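Local coordinates for flavin prenyltransferase UbiX (Methanocaldococcus jannaschii, PDB 6M8V), which probably transfers a dimethylallyl group from dimethylallyl phosphate to the flavin of FMN, making the prenyl-FMN cofactor that UbiD-type decarboxylases need, at residues I3-T8 with R18-L23; K114-P119 with D169-D174; F162-V167 with N175-R180. All blocks are in the same frame, centred on the assembly; numbering follows the deposited sequence. Where two conformers were deposited one is given.

Contact 1: I3-T8 with R18-L23; sequences IIVCIT and RLLEVL. With FMN (flavin mononucleotide), chain B.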
loop_
_atom_site.group_PDB
_atom_site.type_symbol
_atom_site.label_atom_id
_atom_site.label_comp_id
_atom_site.label_asym_id
_atom_site.label_seq_id
_atom_site.Cartn_x
_atom_site.Cartn_y
_atom_site.Cartn_z
ATOM N N ILE A 3 -0.960 -10.186 -35.981
ATOM C CA ILE A 3 0.026 -9.795 -34.984
ATOM C C ILE A 3 0.541 -8.405 -35.327
ATOM O O ILE A 3 0.958 -8.156 -36.463
ATOM C CB ILE A 3 1.186 -10.805 -34.916
ATOM C CG1 ILE A 3 0.649 -12.196 -34.574
ATOM C CG2 ILE A 3 2.231 -10.361 -33.892
ATOM C CD1 ILE A 3 1.665 -13.308 -34.757
ATOM N N ILE A 4 0.511 -7.506 -34.348
ATOM C CA ILE A 4 1.072 -6.168 -34.498
ATOM C C ILE A 4 2.499 -6.194 -33.963
ATOM O O ILE A 4 2.722 -6.465 -32.778
ATOM C CB ILE A 4 0.226 -5.115 -33.762
ATOM C CG1 ILE A 4 -1.267 -5.424 -33.887
ATOM C CG2 ILE A 4 0.534 -3.714 -34.278
ATOM C CD1 ILE A 4 -1.825 -5.212 -35.275
ATOM N N VAL A 5 3.468 -5.928 -34.832
ATOM C CA VAL A 5 4.870 -5.850 -34.441
ATOM C C VAL A 5 5.249 -4.379 -34.347
ATOM O O VAL A 5 5.104 -3.629 -35.320
ATOM C CB VAL A 5 5.778 -6.599 -35.430
ATOM C CG1 VAL A 5 7.238 -6.345 -35.096
ATOM C CG2 VAL A 5 5.474 -8.088 -35.401
ATOM N N CYS A 6 5.722 -3.962 -33.172
ATOM C CA CYS A 6 6.073 -2.573 -32.903
ATOM C C CYS A 6 7.552 -2.502 -32.554
ATOM O O CYS A 6 7.986 -3.110 -31.570
ATOM C CB CYS A 6 5.227 -2.001 -31.760
ATOM S SG CYS A 6 3.427 -2.238 -31.912
ATOM N N ILE A 7 8.314 -1.748 -33.342
ATOM C CA ILE A 7 9.747 -1.570 -33.132
ATOM C C ILE A 7 9.974 -0.185 -32.546
ATOM O O ILE A 7 9.624 0.823 -33.170
ATOM C CB ILE A 7 10.542 -1.738 -34.438
ATOM C CG1 ILE A 7 10.015 -2.928 -35.245
ATOM C CG2 ILE A 7 12.029 -1.890 -34.135
ATOM C CD1 ILE A 7 10.799 -3.204 -36.530
ATOM N N THR A 8 10.575 -0.126 -31.364
ATOM C CA THR A 8 10.889 1.147 -30.727
ATOM C C THR A 8 12.399 1.319 -30.625
ATOM O O THR A 8 13.176 0.385 -30.840
ATOM C CB THR A 8 10.236 1.261 -29.341
ATOM O OG1 THR A 8 10.758 0.253 -28.465
ATOM C CG2 THR A 8 8.731 1.109 -29.449
ATOM N N ARG A 18 14.409 -10.508 -37.367
ATOM C CA ARG A 18 14.288 -11.961 -37.429
ATOM C C ARG A 18 12.857 -12.419 -37.164
ATOM O O ARG A 18 12.361 -13.334 -37.831
ATOM C CB ARG A 18 15.251 -12.611 -36.438
ATOM C CG ARG A 18 15.224 -14.137 -36.442
ATOM C CD ARG A 18 15.631 -14.719 -37.802
ATOM N NE ARG A 18 16.738 -13.988 -38.415
ATOM C CZ ARG A 18 18.010 -14.101 -38.044
ATOM N NH1 ARG A 18 18.349 -14.920 -37.054
ATOM N NH2 ARG A 18 18.947 -13.392 -38.660
ATOM N N LEU A 19 12.182 -11.806 -36.186
ATOM C CA LEU A 19 10.793 -12.172 -35.918
ATOM C C LEU A 19 9.907 -11.912 -37.133
ATOM O O LEU A 19 9.019 -12.715 -37.447
ATOM C CB LEU A 19 10.265 -11.407 -34.701
ATOM C CG LEU A 19 8.765 -11.552 -34.409
ATOM C CD1 LEU A 19 8.416 -12.984 -34.015
ATOM C CD2 LEU A 19 8.301 -10.568 -33.326
ATOM N N LEU A 20 10.135 -10.796 -37.828
ATOM C CA LEU A 20 9.302 -10.452 -38.977
ATOM C C LEU A 20 9.463 -11.456 -40.111
ATOM O O LEU A 20 8.497 -11.750 -40.824
ATOM C CB LEU A 20 9.638 -9.048 -39.473
ATOM C CG LEU A 20 9.034 -7.866 -38.721
ATOM C CD1 LEU A 20 9.770 -6.602 -39.102
ATOM C CD2 LEU A 20 7.559 -7.732 -39.027
ATOM N N GLU A 21 10.673 -11.988 -40.305
ATOM C CA GLU A 21 10.853 -12.911 -41.420
ATOM C C GLU A 21 10.375 -14.320 -41.090
ATOM O O GLU A 21 9.834 -14.999 -41.970
ATOM C CB GLU A 21 12.312 -12.925 -41.894
ATOM C CG GLU A 21 13.378 -13.038 -40.825
ATOM C CD GLU A 21 14.731 -12.559 -41.334
ATOM O OE1 GLU A 21 14.757 -11.580 -42.113
ATOM O OE2 GLU A 21 15.764 -13.165 -40.971
ATOM N N VAL A 22 10.526 -14.778 -39.843
ATOM C CA VAL A 22 9.938 -16.066 -39.488
ATOM C C VAL A 22 8.416 -16.010 -39.413
ATOM O O VAL A 22 7.769 -17.061 -39.424
ATOM C CB VAL A 22 10.507 -16.611 -38.161
ATOM C CG1 VAL A 22 12.030 -16.661 -38.210
ATOM C CG2 VAL A 22 10.018 -15.783 -36.982
ATOM N N LEU A 23 7.825 -14.817 -39.346
ATOM C CA LEU A 23 6.376 -14.650 -39.336
ATOM C C LEU A 23 5.791 -14.415 -40.720
ATOM O O LEU A 23 4.556 -14.399 -40.851
ATOM C CB LEU A 23 5.981 -13.480 -38.426
ATOM C CG LEU A 23 5.924 -13.736 -36.916
ATOM C CD1 LEU A 23 5.496 -12.473 -36.206
ATOM C CD2 LEU A 23 4.955 -14.865 -36.639
HETATM N N1 FMN B . 16.701 3.303 -24.724
HETATM C C2 FMN B . 16.467 2.161 -23.988
HETATM O O2 FMN B . 15.597 2.211 -23.134
HETATM N N3 FMN B . 17.187 0.990 -24.197
HETATM C C4 FMN B . 18.160 0.978 -25.187
HETATM O O4 FMN B . 18.833 -0.026 -25.437
HETATM C C4A FMN B . 18.396 2.127 -25.929
HETATM N N5 FMN B . 19.368 2.088 -26.895
HETATM C C5A FMN B . 19.618 3.211 -27.643
HETATM C C6 FMN B . 20.600 3.143 -28.612
HETATM C C7 FMN B . 20.874 4.260 -29.377
HETATM C C7M FMN B . 21.934 4.174 -30.425
HETATM C C8 FMN B . 20.169 5.439 -29.178
HETATM C C8M FMN B . 20.484 6.632 -30.025
HETATM C C9 FMN B . 19.179 5.508 -28.202
HETATM C C9A FMN B . 18.901 4.386 -27.429
HETATM N N10 FMN B . 17.918 4.430 -26.457
HETATM C C10 FMN B . 17.672 3.295 -25.703
HETATM C "C1'" FMN B . 17.145 5.701 -26.207
HETATM C "C2'" FMN B . 15.738 5.658 -26.793
HETATM O "O2'" FMN B . 15.810 5.522 -28.195
HETATM C "C3'" FMN B . 14.954 6.919 -26.466
HETATM O "O3'" FMN B . 14.508 6.876 -25.126
HETATM C "C4'" FMN B . 13.785 7.108 -27.433
HETATM O "O4'" FMN B . 13.065 8.263 -27.072
HETATM C "C5'" FMN B . 12.833 5.917 -27.489
HETATM O "O5'" FMN B . 11.684 6.290 -28.226
HETATM P P FMN B . 10.706 5.197 -28.902
HETATM O O1P FMN B . 11.463 4.460 -29.968
HETATM O O2P FMN B . 10.283 4.212 -27.838
HETATM O O3P FMN B . 9.496 5.885 -29.482
#

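Contact 2: K114-P119 with D169-D174; sequences KLIIMP and DILGID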
loop_
_atom_site.group_PDB
_atom_site.type_symbol
_atom_site.label_atom_id
_atom_site.label_comp_id
_atom_site.label_asym_id
_atom_site.label_seq_id
_atom_site.Cartn_x
_atom_site.Cartn_y
_atom_site.Cartn_z
ATOM N N LYS A 114 -3.605 -10.320 -26.413
ATOM C CA LYS A 114 -2.275 -10.661 -25.927
ATOM C C LYS A 114 -1.277 -9.542 -26.223
ATOM O O LYS A 114 -1.179 -9.059 -27.354
ATOM C CB LYS A 114 -1.811 -11.968 -26.563
ATOM C CG LYS A 114 -0.393 -12.367 -26.208
ATOM C CD LYS A 114 -0.073 -13.760 -26.723
ATOM C CE LYS A 114 -0.871 -14.823 -25.984
ATOM N NZ LYS A 114 -0.571 -16.183 -26.518
ATOM N N LEU A 115 -0.526 -9.138 -25.199
ATOM C CA LEU A 115 0.467 -8.078 -25.316
ATOM C C LEU A 115 1.807 -8.605 -24.823
ATOM O O LEU A 115 1.934 -8.999 -23.656
ATOM C CB LEU A 115 0.043 -6.838 -24.518
ATOM C CG LEU A 115 1.040 -5.679 -24.375
ATOM C CD1 LEU A 115 1.454 -5.142 -25.738
ATOM C CD2 LEU A 115 0.449 -4.558 -23.506
ATOM N N ILE A 116 2.798 -8.606 -25.709
ATOM C CA ILE A 116 4.164 -9.018 -25.403
ATOM C C ILE A 116 5.065 -7.802 -25.532
ATOM O O ILE A 116 5.053 -7.126 -26.566
ATOM C CB ILE A 116 4.645 -10.130 -26.350
ATOM C CG1 ILE A 116 3.711 -11.343 -26.294
ATOM C CG2 ILE A 116 6.096 -10.502 -26.037
ATOM C CD1 ILE A 116 4.021 -12.398 -27.352
ATOM N N ILE A 117 5.859 -7.533 -24.499
ATOM C CA ILE A 117 6.829 -6.444 -24.530
ATOM C C ILE A 117 8.196 -7.015 -24.197
ATOM O O ILE A 117 8.320 -7.895 -23.341
ATOM C CB ILE A 117 6.458 -5.302 -23.559
ATOM C CG1 ILE A 117 6.399 -5.810 -22.122
ATOM C CG2 ILE A 117 5.118 -4.695 -23.942
ATOM C CD1 ILE A 117 6.382 -4.701 -21.084
ATOM N N MET A 118 9.225 -6.508 -24.874
ATOM C CA MET A 118 10.599 -6.992 -24.726
ATOM C C MET A 118 11.511 -5.828 -24.367
ATOM O O MET A 118 12.262 -5.324 -25.214
ATOM C CB MET A 118 11.061 -7.684 -26.010
ATOM C CG MET A 118 10.003 -8.620 -26.566
ATOM S SD MET A 118 10.618 -9.776 -27.792
ATOM C CE MET A 118 11.792 -10.735 -26.835
ATOM N N PRO A 119 11.481 -5.375 -23.113
ATOM C CA PRO A 119 12.301 -4.217 -22.726
ATOM C C PRO A 119 13.786 -4.557 -22.752
ATOM O O PRO A 119 14.221 -5.554 -22.174
ATOM C CB PRO A 119 11.815 -3.899 -21.307
ATOM C CG PRO A 119 11.276 -5.193 -20.805
ATOM C CD PRO A 119 10.686 -5.897 -21.988
ATOM N N ASP A 169 6.833 -19.196 -29.341
ATOM C CA ASP A 169 6.249 -20.062 -28.318
ATOM C C ASP A 169 5.117 -19.360 -27.574
ATOM O O ASP A 169 4.022 -19.911 -27.425
ATOM C CB ASP A 169 7.326 -20.520 -27.331
ATOM C CG ASP A 169 8.299 -21.510 -27.941
ATOM O OD1 ASP A 169 7.954 -22.122 -28.973
ATOM O OD2 ASP A 169 9.401 -21.690 -27.377
ATOM N N ILE A 170 5.372 -18.133 -27.102
ATOM C CA ILE A 170 4.362 -17.364 -26.373
ATOM C C ILE A 170 3.172 -17.038 -27.269
ATOM O O ILE A 170 2.026 -16.993 -26.807
ATOM C CB ILE A 170 4.997 -16.083 -25.788
ATOM C CG1 ILE A 170 6.056 -16.436 -24.743
ATOM C CG2 ILE A 170 3.946 -15.192 -25.167
ATOM C CD1 ILE A 170 5.473 -17.025 -23.467
ATOM N N LEU A 171 3.420 -16.806 -28.558
ATOM C CA LEU A 171 2.338 -16.536 -29.496
ATOM C C LEU A 171 1.514 -17.777 -29.816
ATOM O O LEU A 171 0.449 -17.649 -30.428
ATOM C CB LEU A 171 2.909 -15.944 -30.788
ATOM C CG LEU A 171 3.496 -14.536 -30.673
ATOM C CD1 LEU A 171 4.425 -14.236 -31.835
ATOM C CD2 LEU A 171 2.382 -13.509 -30.602
ATOM N N GLY A 172 1.969 -18.962 -29.417
ATOM C CA GLY A 172 1.289 -20.182 -29.797
ATOM C C GLY A 172 1.615 -20.670 -31.187
ATOM O O GLY A 172 0.829 -21.422 -31.773
ATOM N N ILE A 173 2.754 -20.265 -31.737
ATOM C CA ILE A 173 3.161 -20.633 -33.086
ATOM C C ILE A 173 4.228 -21.713 -32.980
ATOM O O ILE A 173 5.296 -21.484 -32.398
ATOM C CB ILE A 173 3.672 -19.410 -33.865
ATOM C CG1 ILE A 173 2.562 -18.360 -33.968
ATOM C CG2 ILE A 173 4.159 -19.816 -35.249
ATOM C CD1 ILE A 173 2.972 -17.098 -34.674
ATOM N N ASP A 174 3.931 -22.893 -33.527
ATOM C CA ASP A 174 4.884 -23.995 -33.529
ATOM C C ASP A 174 6.117 -23.636 -34.347
ATOM O O ASP A 174 6.012 -23.104 -35.455
ATOM C CB ASP A 174 4.237 -25.255 -34.108
ATOM C CG ASP A 174 3.549 -26.100 -33.057
ATOM O OD1 ASP A 174 3.449 -27.330 -33.259
ATOM O OD2 ASP A 174 3.099 -25.539 -32.036
HETATM O O HOH W 1 -1.582 -15.340 -29.746
#

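Contact 3: F162-V167 with N175-R180; sequences FVVGRV and NSLFKR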
loop_
_atom_site.group_PDB
_atom_site.type_symbol
_atom_site.label_atom_id
_atom_site.label_comp_id
_atom_site.label_asym_id
_atom_site.label_seq_id
_atom_site.Cartn_x
_atom_site.Cartn_y
_atom_site.Cartn_z
ATOM N N PHE A 162 17.011 -18.227 -30.791
ATOM C CA PHE A 162 16.460 -18.649 -29.506
ATOM C C PHE A 162 15.425 -17.649 -29.007
ATOM O O PHE A 162 14.298 -18.021 -28.650
ATOM C CB PHE A 162 17.579 -18.817 -28.472
ATOM C CG PHE A 162 17.077 -19.146 -27.089
ATOM C CD1 PHE A 162 16.914 -20.463 -26.696
ATOM C CD2 PHE A 162 16.757 -18.138 -26.187
ATOM C CE1 PHE A 162 16.445 -20.770 -25.434
ATOM C CE2 PHE A 162 16.283 -18.439 -24.926
ATOM C CZ PHE A 162 16.129 -19.759 -24.548
ATOM N N VAL A 163 15.798 -16.368 -28.965
ATOM C CA VAL A 163 14.892 -15.330 -28.483
ATOM C C VAL A 163 13.617 -15.303 -29.319
ATOM O O VAL A 163 12.503 -15.252 -28.784
ATOM C CB VAL A 163 15.597 -13.964 -28.487
ATOM C CG1 VAL A 163 14.616 -12.852 -28.119
ATOM C CG2 VAL A 163 16.793 -13.977 -27.529
ATOM N N VAL A 164 13.764 -15.351 -30.645
ATOM C CA VAL A 164 12.600 -15.277 -31.523
ATOM C C VAL A 164 11.741 -16.531 -31.390
ATOM O O VAL A 164 10.505 -16.455 -31.378
ATOM C CB VAL A 164 13.053 -15.036 -32.977
ATOM C CG1 VAL A 164 11.889 -15.204 -33.947
ATOM C CG2 VAL A 164 13.663 -13.644 -33.108
ATOM N N GLY A 165 12.375 -17.702 -31.276
ATOM C CA GLY A 165 11.614 -18.924 -31.069
ATOM C C GLY A 165 10.771 -18.877 -29.809
ATOM O O GLY A 165 9.624 -19.336 -29.797
ATOM N N ARG A 166 11.323 -18.312 -28.732
ATOM C CA ARG A 166 10.562 -18.164 -27.496
ATOM C C ARG A 166 9.384 -17.216 -27.684
ATOM O O ARG A 166 8.306 -17.436 -27.120
ATOM C CB ARG A 166 11.477 -17.673 -26.375
ATOM C CG ARG A 166 12.557 -18.665 -25.987
ATOM C CD ARG A 166 11.949 -19.921 -25.400
ATOM N NE ARG A 166 11.540 -19.707 -24.018
ATOM C CZ ARG A 166 10.430 -20.205 -23.487
ATOM N NH1 ARG A 166 9.616 -20.947 -24.226
ATOM N NH2 ARG A 166 10.134 -19.958 -22.219
ATOM N N VAL A 167 9.565 -16.158 -28.478
ATOM C CA VAL A 167 8.449 -15.264 -28.775
ATOM C C VAL A 167 7.350 -16.015 -29.512
ATOM O O VAL A 167 6.163 -15.887 -29.185
ATOM C CB VAL A 167 8.931 -14.042 -29.575
ATOM C CG1 VAL A 167 7.739 -13.268 -30.125
ATOM C CG2 VAL A 167 9.790 -13.151 -28.706
ATOM N N ASN A 175 7.291 -23.948 -33.805
ATOM C CA ASN A 175 8.537 -23.651 -34.497
ATOM C C ASN A 175 9.629 -24.586 -33.998
ATOM O O ASN A 175 9.536 -25.158 -32.906
ATOM C CB ASN A 175 8.956 -22.194 -34.292
ATOM C CG ASN A 175 9.471 -21.933 -32.887
ATOM O OD1 ASN A 175 10.668 -22.054 -32.618
ATOM N ND2 ASN A 175 8.564 -21.591 -31.979
ATOM N N SER A 176 10.672 -24.724 -34.813
ATOM C CA SER A 176 11.882 -25.452 -34.455
ATOM C C SER A 176 13.107 -24.550 -34.570
ATOM O O SER A 176 14.185 -24.979 -34.988
ATOM C CB SER A 176 12.045 -26.701 -35.320
ATOM O OG SER A 176 11.913 -26.393 -36.699
ATOM N N LEU A 177 12.949 -23.279 -34.188
ATOM C CA LEU A 177 14.009 -22.291 -34.363
ATOM C C LEU A 177 15.202 -22.520 -33.439
ATOM O O LEU A 177 16.295 -22.018 -33.728
ATOM C CB LEU A 177 13.456 -20.880 -34.135
ATOM C CG LEU A 177 12.663 -20.250 -35.282
ATOM C CD1 LEU A 177 12.193 -18.854 -34.906
ATOM C CD2 LEU A 177 13.495 -20.211 -36.556
ATOM N N PHE A 178 15.027 -23.243 -32.338
ATOM C CA PHE A 178 16.123 -23.462 -31.405
ATOM C C PHE A 178 16.051 -24.878 -30.859
ATOM O O PHE A 178 14.993 -25.515 -30.856
ATOM C CB PHE A 178 16.111 -22.434 -30.256
ATOM C CG PHE A 178 14.881 -22.495 -29.382
ATOM C CD1 PHE A 178 14.918 -23.138 -28.153
ATOM C CD2 PHE A 178 13.696 -21.893 -29.780
ATOM C CE1 PHE A 178 13.794 -23.189 -27.344
ATOM C CE2 PHE A 178 12.566 -21.944 -28.978
ATOM C CZ PHE A 178 12.617 -22.591 -27.758
ATOM N N LYS A 179 17.202 -25.375 -30.412
ATOM C CA LYS A 179 17.272 -26.679 -29.762
ATOM C C LYS A 179 16.717 -26.551 -28.349
ATOM O O LYS A 179 17.326 -25.904 -27.492
ATOM C CB LYS A 179 18.710 -27.190 -29.749
ATOM C CG LYS A 179 19.372 -27.198 -31.116
ATOM C CD LYS A 179 20.860 -27.495 -31.013
ATOM C CE LYS A 179 21.505 -27.546 -32.390
ATOM N NZ LYS A 179 20.875 -28.577 -33.260
ATOM N N ARG A 180 15.559 -27.158 -28.107
ATOM C CA ARG A 180 14.873 -27.001 -26.837
ATOM C C ARG A 180 15.631 -27.734 -25.730
ATOM O O ARG A 180 16.621 -28.432 -25.970
ATOM C CB ARG A 180 13.429 -27.480 -26.963
ATOM C CG ARG A 180 12.645 -26.670 -27.980
ATOM C CD ARG A 180 11.200 -27.109 -28.090
ATOM N NE ARG A 180 10.505 -26.352 -29.128
ATOM C CZ ARG A 180 9.942 -25.163 -28.937
ATOM N NH1 ARG A 180 9.984 -24.589 -27.741
ATOM N NH2 ARG A 180 9.333 -24.546 -29.940
#

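Contact 1: I3-T8 with R18-L23
Val-5 of strand 2-7 is met by Leu-19, Leu-20 and Leu-23 of segment 18-23. Its CB lies 4.2 Å from Leu-20 CD2, and that same methyl also touches both branches of the valine. With CG1 anti to the backbone N (chi1 173°), CG2 is placed beside the N, where it comes to 4.3 Å from Leu-19 CD2 and still grazes Leu-23 CD1. Residues two places away along the strand extend the row. Ile-3 CD1 reaches Leu-23 CD2 at 4.1 Å, the two side chains crossing at about a right angle, and Ile-7 CD1 sits 4.4 Å from Leu-20 CD1. The axes of strand 3-7 and helix 18-22 run nearly antiparallel (157°) and come within 10.5 Å, as expected for the first half of a beta-alpha-beta crossover, which strand 28-33 completes. Just past the strand end, Thr-8 borders the flavin mononucleotide phosphate, its CB 3.3 Å from FMN O2P, while its OG1 is hydrogen-bonded to Pro-83 O and Ser-85 N. Every touching group across the strand-helix interface is aliphatic and buried, so the side chains meet there by shape and apolar packing, with no polar group of either segment taking part between strand and helix.

Contact 2: K114-P119 with D169-D174
Ile-170 and Leu-171, in the last turn of helix 156-171, rest against Lys-114 and Ile-116 of strand 114-119. Asp-169 leads into this turn with its carboxylate directed elsewhere, to Arg-180. Ile-170 follows with two contacts. Its CG2, anti to the backbone N, packs 3.5 Å from Ile-116 CD1, and its carbonyl O accepts a hydrogen bond of 2.7 Å from Lys-114 NZ. The ammonium group lies in the carbonyl plane, at a C=O...N angle of 158°. The lysine extends from CB and bends at its third torsion (chi3 -68°), which brings NZ over to the helix end. There its positive charge probably offsets the partial negative charge of the terminal carbonyls. With an alanine here in place of the lysine, Ile-170 O is likely to lose this donor, and the helix end the charge beside it. In the parallel sheet, whose strand order 3-2-1-4-5-6 is that of a Rossmann-like fold, strand 114-119 is the fifth, and helix 156-171 packs on one side of it. Leu-171 adds CD2 at 3.8 Å from Ile-116 CD1, which thus fits beside both helix residues. A water donates to Leu-171 O at 3.1 Å and accepts a weak bond from Lys-114 NZ. Gly-172 then ends the helix in a Schellman motif, its positive phi (81°) suited to glycine, with its N bonded to Asp-169 O at 3.0 Å. Beyond it, Ile-173 turns to Leu-23 and Leu-168.

Contact 3: F162-V167 with N175-R180
Phe-178 lies against Phe-162, Gly-165 and Arg-166, where the chain after helix 156-171 returns along it, with an Asx turn at Asn-175. The tight part centres on its ring. Phe-162 turns its edge toward the face of Phe-178 in a T-shaped stack, with centroids 5.0 Å apart and planes at 66°. Further round, Phe-178 CE2 comes to 3.6 Å from Gly-165 C, and Phe-178 CZ is equally near Arg-166 CD. The ring gets there because CG stands between the backbone N and the carbonyl carbon (chi1 63°). Gly-165 has no CB, and the Phe-178 ring lies close against its backbone, CD2 3.8 Å from Gly-165 CA. Arg-166, predicted to bind dimethylallyl phosphate, carries its guanidinium beyond the ring to Asp-169 and to Glu-111 of the fourth subunit.

The other side is looser and partly exposed. Leu-177 CD1 touches Val-164 CG1 at 3.8 Å, and Asn-175 ND2 makes only a weak bond of 3.3 Å to Gly-165 O, bent to 133°; the same NH2 group also hydrogen-bonds to Ile-173 O. The opposite end of the amide is well placed: Asn-175 OD1 receives Leu-177 N at 3.0 Å, in the carbonyl plane and on a lone pair.

How the contacts relate
From the N terminus, contact 1 closes a connection of nine residues, five of them the first part of helix 13-22, before either other contact opens. Contact 2 then spans 49 residues, bringing the end of helix 156-171 back to strand 114-119 of the same sheet. Contact 3 opens within that span and closes after it, so contacts 2 and 3 cross, sharing helix 156-171; Met-118 joins them by packing on Val-167. Contact 1 touches both: Ile-3 packs on Leu-171, and Val-22 on Val-164. Together they tie the first and fifth strands, two helices packed against each other, and the C-terminal tail, which adjoins the fourth subunit.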